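Local coordinates for protein cpftsy (Physcomitrella patens, PDB 4AK9) that is a chloroplast FtsY-type SIMIBI GTPase, probably the signal recognition particle receptor that helps deliver proteins to the thylakoid membrane, at residues P116-I121 with S233-E238; G127-T132 with C205-R210; E219-C224 with Q260-T265; Q254-N259 with V285-I290. All blocks are in the same frame, centred on the assembly; numbering follows the deposited sequence.

Contact 1 (P116-I121 with S233-E238); sequences PAVLMI and SSAPNE
Two donors grip the side-chain oxygen of Asn237. Val118 N reaches Asn237 OD1 at 2.8 Å, tilted 34° from the amide plane. A water gives it a second hydrogen bond, and the same water also donates to Pro116 O and accepts from Ser234 OG. The CG of Asn237 stands anti to its own carbonyl carbon (chi1 -59°), on the side of the strand, and the amide rotation (chi2 78°) then aims OD1 at Val118 N. The return bond runs from Asn237 N to Val118 O, also 2.8 Å, in the carbonyl plane. A weak third one comes from Glu238 N to Val118 O. Next along the strand, Met120 N donates to Glu238 O at 2.9 Å. Leu119 and Glu238 form a parallel bridge and lie side by side, with Leu119 CG 3.8 Å from Glu238 CB. The carboxylate of Glu238 leads away to Lys293, Thr265 and the backbone of Gln110. Val118 CB meets Ala235 CB at 3.6 Å. Met120, bent at chi3, lays SD against Pro236 CG at 3.7 Å. Here strand 238-244 joins strand 117-123 in the mostly parallel GTPase sheet. Asn237 thus carries the pairing one step ahead of the strand, its amide oxygen standing in for a backbone carbonyl.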
loop_
_atom_site.group_PDB
_atom_site.type_symbol
_atom_site.label_atom_id
_atom_site.label_comp_id
_atom_site.label_asym_id
_atom_site.label_seq_id
_atom_site.Cartn_x
_atom_site.Cartn_y
_atom_site.Cartn_z
ATOM N N PRO A 116 -33.980 -21.374 -5.859
ATOM C CA PRO A 116 -32.718 -20.824 -6.371
ATOM C C PRO A 116 -31.774 -20.382 -5.252
ATOM O O PRO A 116 -32.239 -19.963 -4.185
ATOM C CB PRO A 116 -33.177 -19.598 -7.148
ATOM C CG PRO A 116 -34.403 -19.140 -6.429
ATOM C CD PRO A 116 -35.056 -20.365 -5.847
ATOM N N ALA A 117 -30.469 -20.498 -5.492
ATOM C CA ALA A 117 -29.500 -19.774 -4.669
ATOM C C ALA A 117 -29.472 -18.321 -5.143
ATOM O O ALA A 117 -29.746 -18.021 -6.324
ATOM C CB ALA A 117 -28.113 -20.396 -4.772
ATOM N N VAL A 118 -29.143 -17.406 -4.234
ATOM C CA VAL A 118 -29.104 -15.995 -4.576
ATOM C C VAL A 118 -27.764 -15.397 -4.118
ATOM O O VAL A 118 -27.399 -15.485 -2.942
ATOM C CB VAL A 118 -30.259 -15.204 -3.952
ATOM C CG1 VAL A 118 -30.130 -13.706 -4.264
ATOM C CG2 VAL A 118 -31.621 -15.732 -4.482
ATOM N N LEU A 119 -27.026 -14.819 -5.067
ATOM C CA LEU A 119 -25.712 -14.228 -4.758
ATOM C C LEU A 119 -25.825 -12.727 -4.991
ATOM O O LEU A 119 -26.180 -12.283 -6.101
ATOM C CB LEU A 119 -24.649 -14.817 -5.699
ATOM C CG LEU A 119 -23.881 -16.100 -5.392
ATOM C CD1 LEU A 119 -24.746 -17.144 -4.768
ATOM C CD2 LEU A 119 -23.236 -16.644 -6.649
ATOM N N MET A 120 -25.549 -11.921 -3.967
ATOM C CA MET A 120 -25.500 -10.481 -4.158
ATOM C C MET A 120 -24.048 -10.035 -4.348
ATOM O O MET A 120 -23.165 -10.451 -3.607
ATOM C CB MET A 120 -26.129 -9.733 -2.981
ATOM C CG MET A 120 -27.634 -9.908 -2.892
ATOM S SD MET A 120 -28.241 -9.178 -1.344
ATOM C CE MET A 120 -28.200 -7.421 -1.668
ATOM N N ILE A 121 -23.806 -9.239 -5.378
ATOM C CA ILE A 121 -22.459 -8.749 -5.669
ATOM C C ILE A 121 -22.438 -7.292 -5.223
ATOM O O ILE A 121 -23.280 -6.466 -5.646
ATOM C CB ILE A 121 -22.144 -8.825 -7.176
ATOM C CG1 ILE A 121 -22.250 -10.253 -7.718
ATOM C CG2 ILE A 121 -20.813 -8.104 -7.528
ATOM C CD1 ILE A 121 -21.729 -11.371 -6.855
ATOM N N SER A 233 -36.578 -16.615 1.861
ATOM C CA SER A 233 -35.996 -16.525 3.206
ATOM C C SER A 233 -34.586 -17.097 3.329
ATOM O O SER A 233 -33.845 -16.686 4.220
ATOM C CB SER A 233 -36.938 -17.118 4.273
ATOM O OG SER A 233 -36.843 -18.519 4.310
ATOM N N SER A 234 -34.200 -17.996 2.422
ATOM C CA SER A 234 -32.845 -18.574 2.428
ATOM C C SER A 234 -31.793 -17.654 1.780
ATOM O O SER A 234 -30.587 -17.958 1.766
ATOM C CB SER A 234 -32.841 -19.948 1.730
ATOM O OG SER A 234 -33.416 -19.886 0.425
ATOM N N ALA A 235 -32.258 -16.534 1.241
ATOM C CA ALA A 235 -31.414 -15.623 0.467
ATOM C C ALA A 235 -31.090 -14.349 1.260
ATOM O O ALA A 235 -31.865 -13.946 2.152
ATOM C CB ALA A 235 -32.118 -15.268 -0.838
ATOM N N PRO A 236 -29.943 -13.698 0.955
ATOM C CA PRO A 236 -28.901 -14.142 -0.003
ATOM C C PRO A 236 -28.028 -15.262 0.562
ATOM O O PRO A 236 -27.705 -15.246 1.760
ATOM C CB PRO A 236 -28.051 -12.869 -0.234
ATOM C CG PRO A 236 -28.241 -12.036 1.069
ATOM C CD PRO A 236 -29.674 -12.361 1.545
ATOM N N ASN A 237 -27.622 -16.212 -0.279
ATOM C CA ASN A 237 -26.724 -17.277 0.156
ATOM C C ASN A 237 -25.275 -16.793 0.243
ATOM O O ASN A 237 -24.515 -17.293 1.058
ATOM C CB ASN A 237 -26.810 -18.440 -0.810
ATOM C CG ASN A 237 -28.221 -18.990 -0.909
ATOM O OD1 ASN A 237 -29.077 -18.407 -1.573
ATOM N ND2 ASN A 237 -28.469 -20.099 -0.224
ATOM N N GLU A 238 -24.932 -15.818 -0.601
ATOM C CA GLU A 238 -23.603 -15.191 -0.609
ATOM C C GLU A 238 -23.747 -13.686 -0.794
ATOM O O GLU A 238 -24.637 -13.214 -1.507
ATOM C CB GLU A 238 -22.731 -15.788 -1.739
ATOM C CG GLU A 238 -22.371 -17.279 -1.586
ATOM C CD GLU A 238 -21.291 -17.517 -0.527
ATOM O OE1 GLU A 238 -20.527 -16.564 -0.187
ATOM O OE2 GLU A 238 -21.176 -18.665 -0.034
HETATM O O HOH W 1 -31.826 -18.894 -1.627
#

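Contact 2 (G127-T132 with C205-R210); sequences GGKTTT and CDTSGR
Lys129 meets Thr207 at the probable nucleotide site of a P-loop GTPase fold. Residues 127-132 hold the end of the probable Walker A motif and the first turns of helix 126-142. Residues 205-210 run from the end of strand 202-205 into the loop after it, where Asp206 to Gly209 fit the G3 (DxxG) motif of GTPases. The main hydrogen bond runs from Lys129 NZ to Thr207 O at 2.6 Å, with the ammonium above the carbonyl plane. NZ also bonds to Gly123 O, so two carbonyls hold it. The lysine bends at chi3 (-64°), which carries the amine past Asp206 to Thr207. Waters complete the polar shell. One accepts from Lys129 NZ at 2.7 Å and weakly from Gly209 N. A second is a weak partner of NZ and donates to Ser208 O and Thr207 OG1, a hydroxyl also hydrogen-bonded to Ile121 O. The charge contact is looser. Asp206 crosses the lysine chain at about a right angle, and its OD1 is 4.4 Å from NZ, beyond a salt bridge. The lysine stem runs past this carboxylate, with CE 3.8 Å from Asp206 OD1. Within the helix, Gly128 O accepts hydrogen bonds from both the backbone N and the hydroxyl of Thr132, from opposite faces of its plane, with Thr132 OG1 at 2.8 Å.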
loop_
_atom_site.group_PDB
_atom_site.type_symbol
_atom_site.label_atom_id
_atom_site.label_comp_id
_atom_site.label_asym_id
_atom_site.label_seq_id
_atom_site.Cartn_x
_atom_site.Cartn_y
_atom_site.Cartn_z
ATOM N N GLY A 127 -18.386 -0.964 -12.803
ATOM C CA GLY A 127 -17.859 -1.711 -13.927
ATOM C C GLY A 127 -17.127 -2.989 -13.560
ATOM O O GLY A 127 -17.232 -3.997 -14.280
ATOM N N GLY A 128 -16.359 -2.949 -12.463
ATOM C CA GLY A 128 -15.673 -4.125 -11.965
ATOM C C GLY A 128 -16.682 -5.159 -11.506
ATOM O O GLY A 128 -16.512 -6.368 -11.767
ATOM N N LYS A 129 -17.714 -4.680 -10.810
ATOM C CA LYS A 129 -18.816 -5.519 -10.356
ATOM C C LYS A 129 -19.530 -6.158 -11.539
ATOM O O LYS A 129 -19.806 -7.363 -11.526
ATOM C CB LYS A 129 -19.831 -4.715 -9.530
ATOM C CG LYS A 129 -19.355 -4.279 -8.175
ATOM C CD LYS A 129 -20.530 -3.733 -7.305
ATOM C CE LYS A 129 -21.157 -2.474 -7.876
ATOM N NZ LYS A 129 -21.932 -1.748 -6.798
ATOM N N THR A 130 -19.804 -5.357 -12.562
ATOM C CA THR A 130 -20.505 -5.845 -13.759
ATOM C C THR A 130 -19.708 -6.944 -14.454
ATOM O O THR A 130 -20.230 -8.024 -14.766
ATOM C CB THR A 130 -20.783 -4.698 -14.751
ATOM O OG1 THR A 130 -21.580 -3.699 -14.100
ATOM C CG2 THR A 130 -21.544 -5.229 -15.942
ATOM N N THR A 131 -18.424 -6.683 -14.672
ATOM C CA THR A 131 -17.552 -7.656 -15.295
ATOM C C THR A 131 -17.474 -8.923 -14.470
ATOM O O THR A 131 -17.570 -10.025 -15.004
ATOM C CB THR A 131 -16.125 -7.055 -15.445
ATOM O OG1 THR A 131 -16.172 -5.987 -16.393
ATOM C CG2 THR A 131 -15.162 -8.102 -15.928
ATOM N N THR A 132 -17.333 -8.779 -13.152
ATOM C CA THR A 132 -17.241 -9.969 -12.291
ATOM C C THR A 132 -18.502 -10.827 -12.363
ATOM O O THR A 132 -18.416 -12.067 -12.413
ATOM C CB THR A 132 -16.921 -9.583 -10.827
ATOM O OG1 THR A 132 -15.676 -8.866 -10.818
ATOM C CG2 THR A 132 -16.785 -10.847 -9.938
ATOM N N CYS A 205 -27.134 -11.018 -8.428
ATOM C CA CYS A 205 -27.657 -9.636 -8.246
ATOM C C CYS A 205 -26.582 -8.567 -8.271
ATOM O O CYS A 205 -25.616 -8.640 -7.511
ATOM C CB CYS A 205 -28.373 -9.511 -6.885
ATOM S SG CYS A 205 -29.732 -10.676 -6.640
ATOM N N ASP A 206 -26.754 -7.558 -9.107
ATOM C CA ASP A 206 -25.899 -6.376 -9.029
ATOM C C ASP A 206 -26.528 -5.409 -8.045
ATOM O O ASP A 206 -27.734 -5.451 -7.815
ATOM C CB ASP A 206 -25.766 -5.719 -10.395
ATOM C CG ASP A 206 -24.573 -4.763 -10.477
ATOM O OD1 ASP A 206 -23.768 -4.703 -9.504
ATOM O OD2 ASP A 206 -24.434 -4.092 -11.526
ATOM N N THR A 207 -25.712 -4.554 -7.433
ATOM C CA THR A 207 -26.214 -3.573 -6.464
ATOM C C THR A 207 -25.504 -2.248 -6.682
ATOM O O THR A 207 -24.419 -2.203 -7.293
ATOM C CB THR A 207 -25.939 -4.005 -4.997
ATOM O OG1 THR A 207 -24.519 -4.215 -4.814
ATOM C CG2 THR A 207 -26.678 -5.288 -4.653
ATOM N N SER A 208 -26.091 -1.166 -6.176
ATOM C CA SER A 208 -25.433 0.131 -6.301
ATOM C C SER A 208 -24.362 0.263 -5.219
ATOM O O SER A 208 -24.481 -0.311 -4.133
ATOM C CB SER A 208 -26.440 1.267 -6.203
ATOM O OG SER A 208 -27.463 1.095 -7.167
ATOM N N GLY A 209 -23.302 1.003 -5.509
ATOM C CA GLY A 209 -22.289 1.253 -4.488
ATOM C C GLY A 209 -21.368 2.371 -4.921
ATOM O O GLY A 209 -21.217 2.606 -6.123
ATOM N N ARG A 210 -20.803 3.074 -3.945
ATOM C CA ARG A 210 -19.835 4.123 -4.200
ATOM C C ARG A 210 -18.579 3.889 -3.365
ATOM O O ARG A 210 -18.572 3.082 -2.445
ATOM C CB ARG A 210 -20.424 5.487 -3.828
ATOM C CG ARG A 210 -21.698 5.842 -4.595
ATOM C CD ARG A 210 -21.402 6.554 -5.923
ATOM N NE ARG A 210 -20.538 7.744 -5.807
ATOM C CZ ARG A 210 -20.721 8.782 -4.975
ATOM N NH1 ARG A 210 -21.745 8.822 -4.122
ATOM N NH2 ARG A 210 -19.858 9.802 -4.994
HETATM O O HOH W 2 -22.592 -2.374 -3.657
HETATM O O HOH W 3 -22.232 0.428 -8.393
#

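Contact 3 (E219-C224 with Q260-T265); sequences EELRGC and QVIGVT
Arg222 lays its side chain along the end of helix 251-261 and uses its guanidinium on two backbone carbonyls. Its CG is anti to the carbonyl carbon (chi1 -66°), and the chain runs extended from CG to NE. This reach brings NE to Val261 O at 3.0 Å. NE lies in the carbonyl plane, on a lone pair, though the oxygen is tilted 29° from the guanidinium plane. NH2 makes a weak hydrogen bond to Gln260 O, also 3.0 Å, which lies at the guanidinium edge. The stem of the arginine packs too, with CG 4.0 Å from Val261 CG1. Leu221 forms the apolar half. With chi1 at -178° its CG sits opposite the backbone N, and CD2 is turned into the corner between two residues. There it meets Val261 CG1 at 3.9 Å and Ile262 CG2 at 4.0 Å. Leu221 crosses Ile262 at about a right angle, and its other branch, CD1, nears Ile262 CD1. Beneath this layer lie Met120 and Val122 of strand 117-123. Ile262 is the first residue to leave the helix, so the arginine serves carbonyls at a C-terminal end. This is neighbouring-helix packing on one face of the central beta sheet of the alpha/beta SRP-type GTPase domain.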
loop_
_atom_site.group_PDB
_atom_site.type_symbol
_atom_site.label_atom_id
_atom_site.label_comp_id
_atom_site.label_asym_id
_atom_site.label_seq_id
_atom_site.Cartn_x
_atom_site.Cartn_y
_atom_site.Cartn_z
ATOM N N GLU A 219 -28.565 2.776 3.306
ATOM C CA GLU A 219 -29.909 2.337 3.571
ATOM C C GLU A 219 -30.469 1.569 2.394
ATOM O O GLU A 219 -31.197 0.591 2.576
ATOM C CB GLU A 219 -30.796 3.517 3.944
ATOM C CG GLU A 219 -32.139 3.081 4.511
ATOM C CD GLU A 219 -32.027 1.874 5.463
ATOM O OE1 GLU A 219 -31.203 1.926 6.417
ATOM O OE2 GLU A 219 -32.768 0.870 5.256
ATOM N N GLU A 220 -30.126 2.006 1.181
ATOM C CA GLU A 220 -30.545 1.324 -0.028
ATOM C C GLU A 220 -30.000 -0.099 -0.136
ATOM O O GLU A 220 -30.718 -1.037 -0.525
ATOM C CB GLU A 220 -30.155 2.152 -1.267
ATOM C CG GLU A 220 -30.534 1.486 -2.596
ATOM C CD GLU A 220 -30.018 2.244 -3.817
ATOM O OE1 GLU A 220 -30.220 3.484 -3.889
ATOM O OE2 GLU A 220 -29.408 1.596 -4.704
ATOM N N LEU A 221 -28.727 -0.283 0.207
ATOM C CA LEU A 221 -28.167 -1.623 0.148
ATOM C C LEU A 221 -28.827 -2.528 1.184
ATOM O O LEU A 221 -29.127 -3.701 0.894
ATOM C CB LEU A 221 -26.644 -1.567 0.357
ATOM C CG LEU A 221 -25.834 -2.867 0.288
ATOM C CD1 LEU A 221 -26.201 -3.784 -0.920
ATOM C CD2 LEU A 221 -24.328 -2.486 0.272
ATOM N N ARG A 222 -29.040 -2.007 2.392
ATOM C CA ARG A 222 -29.693 -2.822 3.422
ATOM C C ARG A 222 -31.116 -3.169 2.996
ATOM O O ARG A 222 -31.598 -4.279 3.242
ATOM C CB ARG A 222 -29.713 -2.076 4.745
ATOM C CG ARG A 222 -28.346 -1.866 5.323
ATOM C CD ARG A 222 -28.413 -1.373 6.742
ATOM N NE ARG A 222 -27.154 -1.647 7.451
ATOM C CZ ARG A 222 -26.535 -0.746 8.200
ATOM N NH1 ARG A 222 -27.080 0.453 8.274
ATOM N NH2 ARG A 222 -25.403 -1.028 8.872
ATOM N N GLY A 223 -31.772 -2.208 2.347
ATOM C CA GLY A 223 -33.122 -2.396 1.836
ATOM C C GLY A 223 -33.169 -3.471 0.769
ATOM O O GLY A 223 -34.150 -4.219 0.667
ATOM N N CYS A 224 -32.100 -3.558 -0.032
ATOM C CA CYS A 224 -31.982 -4.612 -1.031
ATOM C C CYS A 224 -31.838 -5.971 -0.376
ATOM O O CYS A 224 -32.434 -6.955 -0.836
ATOM C CB CYS A 224 -30.758 -4.374 -1.935
ATOM S SG CYS A 224 -31.016 -3.111 -3.181
ATOM N N GLN A 260 -19.589 -3.323 7.379
ATOM C CA GLN A 260 -20.442 -2.716 8.400
ATOM C C GLN A 260 -21.868 -2.522 7.878
ATOM O O GLN A 260 -22.814 -2.574 8.676
ATOM C CB GLN A 260 -19.891 -1.363 8.837
ATOM C CG GLN A 260 -18.858 -1.463 9.955
ATOM C CD GLN A 260 -18.319 -0.105 10.329
ATOM O OE1 GLN A 260 -17.709 0.575 9.499
ATOM N NE2 GLN A 260 -18.564 0.319 11.579
ATOM N N VAL A 261 -22.015 -2.268 6.577
ATOM C CA VAL A 261 -23.345 -2.138 5.952
ATOM C C VAL A 261 -24.089 -3.478 5.798
ATOM O O VAL A 261 -25.283 -3.584 6.152
ATOM C CB VAL A 261 -23.267 -1.422 4.587
ATOM C CG1 VAL A 261 -24.655 -1.326 3.940
ATOM C CG2 VAL A 261 -22.671 -0.017 4.749
ATOM N N ILE A 262 -23.389 -4.514 5.307
ATOM C CA ILE A 262 -23.995 -5.790 4.968
ATOM C C ILE A 262 -23.030 -6.925 5.295
ATOM O O ILE A 262 -21.808 -6.755 5.209
ATOM C CB ILE A 262 -24.426 -5.793 3.431
ATOM C CG1 ILE A 262 -25.182 -7.071 3.067
ATOM C CG2 ILE A 262 -23.208 -5.583 2.502
ATOM C CD1 ILE A 262 -25.841 -6.987 1.644
ATOM N N GLY A 263 -23.557 -8.076 5.664
ATOM C CA GLY A 263 -22.723 -9.209 6.035
ATOM C C GLY A 263 -22.020 -9.831 4.822
ATOM O O GLY A 263 -22.599 -10.699 4.148
ATOM N N VAL A 264 -20.764 -9.446 4.585
ATOM C CA VAL A 264 -19.979 -9.957 3.441
ATOM C C VAL A 264 -19.549 -11.386 3.735
ATOM O O VAL A 264 -19.009 -11.667 4.814
ATOM C CB VAL A 264 -18.736 -9.061 3.212
ATOM C CG1 VAL A 264 -17.829 -9.642 2.097
ATOM C CG2 VAL A 264 -19.155 -7.641 2.864
ATOM N N THR A 265 -19.796 -12.296 2.798
ATOM C CA THR A 265 -19.458 -13.698 3.013
ATOM C C THR A 265 -18.178 -14.092 2.275
ATOM O O THR A 265 -17.605 -15.163 2.538
ATOM C CB THR A 265 -20.614 -14.615 2.565
ATOM O OG1 THR A 265 -20.847 -14.437 1.160
ATOM C CG2 THR A 265 -21.894 -14.223 3.323
#

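Contact 4 (Q254-N259 with V285-I290); sequences QAREFN and VDELSI
Leu288 and Ala255 make the close apolar contact, with Leu288 CD1 3.6 Å from Ala255 CB. The other branch, CD2, lies over one face of the Arg256 guanidinium, 3.9 Å above its plane and offset toward the rim. At the edge of the same group, Arg256 NH2 forms a salt bridge with Glu287 OE1 at 3.1 Å. The oxygen is in the guanidinium plane, but the carboxylate plane is turned 69° from it. A water also sits at this edge. It donates to Glu287 O and accepts a weak bond from Arg256 NH2. Farther along, Ile290 CD1 comes 3.9 Å from Asn259 OD1, the two side chains approaching from opposite directions. These residues join helix 251-261 to the end of helix 280-288, neighbouring helices on the sheet of the GTPase domain. Arg256 spans them because its chain is extended from CG to NE. Glu287 is bent at chi2 (-73°), which folds its carboxylate back toward the arginine. Lys64 is a distant, weak second partner of Glu287 OE1. Asn259 OD1 is held by Val264 N, beyond the end of its helix. Below, Leu288 and Ile290 rest on Phe267 of strand 266-270, and Ala255 on Leu241 of strand 238-244.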
loop_
_atom_site.group_PDB
_atom_site.type_symbol
_atom_site.label_atom_id
_atom_site.label_comp_id
_atom_site.label_asym_id
_atom_site.label_seq_id
_atom_site.Cartn_x
_atom_site.Cartn_y
_atom_site.Cartn_z
ATOM N N GLN A 254 -12.383 0.411 2.217
ATOM C CA GLN A 254 -13.720 0.186 1.672
ATOM C C GLN A 254 -14.254 -1.208 2.070
ATOM O O GLN A 254 -15.468 -1.394 2.208
ATOM C CB GLN A 254 -13.745 0.416 0.149
ATOM C CG GLN A 254 -12.979 -0.606 -0.611
ATOM C CD GLN A 254 -12.799 -0.226 -2.055
ATOM O OE1 GLN A 254 -13.391 -0.846 -2.935
ATOM N NE2 GLN A 254 -11.965 0.796 -2.317
ATOM N N ALA A 255 -13.374 -2.181 2.311
ATOM C CA ALA A 255 -13.844 -3.500 2.752
ATOM C C ALA A 255 -14.458 -3.469 4.153
ATOM O O ALA A 255 -15.486 -4.115 4.434
ATOM C CB ALA A 255 -12.746 -4.517 2.687
ATOM N N ARG A 256 -13.815 -2.730 5.051
ATOM C CA ARG A 256 -14.362 -2.555 6.393
ATOM C C ARG A 256 -15.707 -1.838 6.347
ATOM O O ARG A 256 -16.645 -2.237 7.040
ATOM C CB ARG A 256 -13.395 -1.735 7.240
ATOM C CG ARG A 256 -12.134 -2.504 7.553
ATOM C CD ARG A 256 -11.253 -1.774 8.568
ATOM N NE ARG A 256 -10.340 -2.730 9.179
ATOM C CZ ARG A 256 -9.052 -2.843 8.877
ATOM N NH1 ARG A 256 -8.491 -2.019 7.989
ATOM N NH2 ARG A 256 -8.323 -3.767 9.492
ATOM N N GLU A 257 -15.792 -0.802 5.522
ATOM C CA GLU A 257 -17.011 -0.006 5.404
ATOM C C GLU A 257 -18.159 -0.846 4.876
ATOM O O GLU A 257 -19.259 -0.827 5.455
ATOM C CB GLU A 257 -16.783 1.208 4.502
ATOM C CG GLU A 257 -15.883 2.267 5.136
ATOM C CD GLU A 257 -15.408 3.338 4.143
ATOM O OE1 GLU A 257 -16.234 3.774 3.297
ATOM O OE2 GLU A 257 -14.217 3.747 4.228
ATOM N N PHE A 258 -17.927 -1.590 3.796
ATOM C CA PHE A 258 -19.007 -2.427 3.260
ATOM C C PHE A 258 -19.470 -3.493 4.238
ATOM O O PHE A 258 -20.661 -3.794 4.338
ATOM C CB PHE A 258 -18.636 -3.048 1.888
ATOM C CG PHE A 258 -18.983 -2.177 0.722
ATOM C CD1 PHE A 258 -18.150 -1.121 0.345
ATOM C CD2 PHE A 258 -20.173 -2.363 0.030
ATOM C CE1 PHE A 258 -18.474 -0.290 -0.719
ATOM C CE2 PHE A 258 -20.502 -1.527 -1.039
ATOM C CZ PHE A 258 -19.658 -0.488 -1.415
ATOM N N ASN A 259 -18.548 -4.078 4.996
ATOM C CA ASN A 259 -18.945 -5.146 5.896
ATOM C C ASN A 259 -19.730 -4.605 7.099
ATOM O O ASN A 259 -20.444 -5.335 7.767
ATOM C CB ASN A 259 -17.719 -5.941 6.363
ATOM C CG ASN A 259 -18.077 -7.134 7.248
ATOM O OD1 ASN A 259 -18.829 -8.049 6.862
ATOM N ND2 ASN A 259 -17.478 -7.158 8.443
ATOM N N VAL A 285 -7.486 -11.293 4.120
ATOM C CA VAL A 285 -7.976 -12.488 4.821
ATOM C C VAL A 285 -7.583 -12.411 6.296
ATOM O O VAL A 285 -8.406 -12.649 7.179
ATOM C CB VAL A 285 -7.439 -13.766 4.175
ATOM C CG1 VAL A 285 -7.807 -15.012 5.048
ATOM C CG2 VAL A 285 -8.017 -13.906 2.765
ATOM N N ASP A 286 -6.328 -12.043 6.552
ATOM C CA ASP A 286 -5.806 -11.898 7.911
ATOM C C ASP A 286 -6.560 -10.851 8.736
ATOM O O ASP A 286 -6.989 -11.116 9.878
ATOM C CB ASP A 286 -4.310 -11.568 7.865
ATOM C CG ASP A 286 -3.700 -11.438 9.258
ATOM O OD1 ASP A 286 -4.084 -12.234 10.158
ATOM O OD2 ASP A 286 -2.869 -10.516 9.466
ATOM N N GLU A 287 -6.761 -9.663 8.175
ATOM C CA GLU A 287 -7.378 -8.580 8.911
ATOM C C GLU A 287 -8.875 -8.720 9.058
ATOM O O GLU A 287 -9.414 -8.323 10.100
ATOM C CB GLU A 287 -7.073 -7.220 8.253
ATOM C CG GLU A 287 -5.592 -6.767 8.367
ATOM C CD GLU A 287 -5.227 -6.309 9.777
ATOM O OE1 GLU A 287 -6.079 -5.657 10.439
ATOM O OE2 GLU A 287 -4.097 -6.612 10.240
ATOM N N LEU A 288 -9.565 -9.261 8.043
ATOM C CA LEU A 288 -11.043 -9.260 8.050
ATOM C C LEU A 288 -11.677 -10.599 8.423
ATOM O O LEU A 288 -12.899 -10.678 8.696
ATOM C CB LEU A 288 -11.654 -8.752 6.707
ATOM C CG LEU A 288 -11.294 -7.330 6.192
ATOM C CD1 LEU A 288 -12.532 -6.662 5.617
ATOM C CD2 LEU A 288 -10.680 -6.424 7.248
ATOM N N SER A 289 -10.864 -11.658 8.459
ATOM C CA SER A 289 -11.349 -12.989 8.818
ATOM C C SER A 289 -12.516 -13.451 7.934
ATOM O O SER A 289 -13.430 -14.140 8.413
ATOM C CB SER A 289 -11.753 -13.020 10.317
ATOM O OG SER A 289 -10.680 -12.540 11.154
ATOM N N ILE A 290 -12.478 -13.085 6.645
ATOM C CA ILE A 290 -13.490 -13.457 5.648
ATOM C C ILE A 290 -12.706 -13.950 4.435
ATOM O O ILE A 290 -11.670 -13.339 4.080
ATOM C CB ILE A 290 -14.301 -12.215 5.240
ATOM C CG1 ILE A 290 -15.205 -11.773 6.406
ATOM C CG2 ILE A 290 -15.160 -12.478 3.980
ATOM C CD1 ILE A 290 -15.705 -10.366 6.207
HETATM O O HOH W 4 -9.635 -6.067 11.721
#

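Contact 1 and contact 2 have centres 16 Å apart and are joined by a probable hydrogen bond between Thr207 OG1 and Ile121 O, 2.7 Å. Strand 117-123 of contact 1 runs on toward the helix of contact 2, which belongs to the probable nucleotide site. Met120 CE ties contact 1 to contact 3, touching Cys224 CB at 4.0 Å, and the Glu238-Thr265 pair joins the same two contacts. Contacts 3 and 4 share helix 251-261, and Leu221 CD2 packs on Phe258 CE2 at 4.2 Å. Contact 2 reaches contact 4 through Arg210 O, near Phe258 CE1. Contacts 1 and 4 do not touch: their nearest atoms are about 7 Å apart.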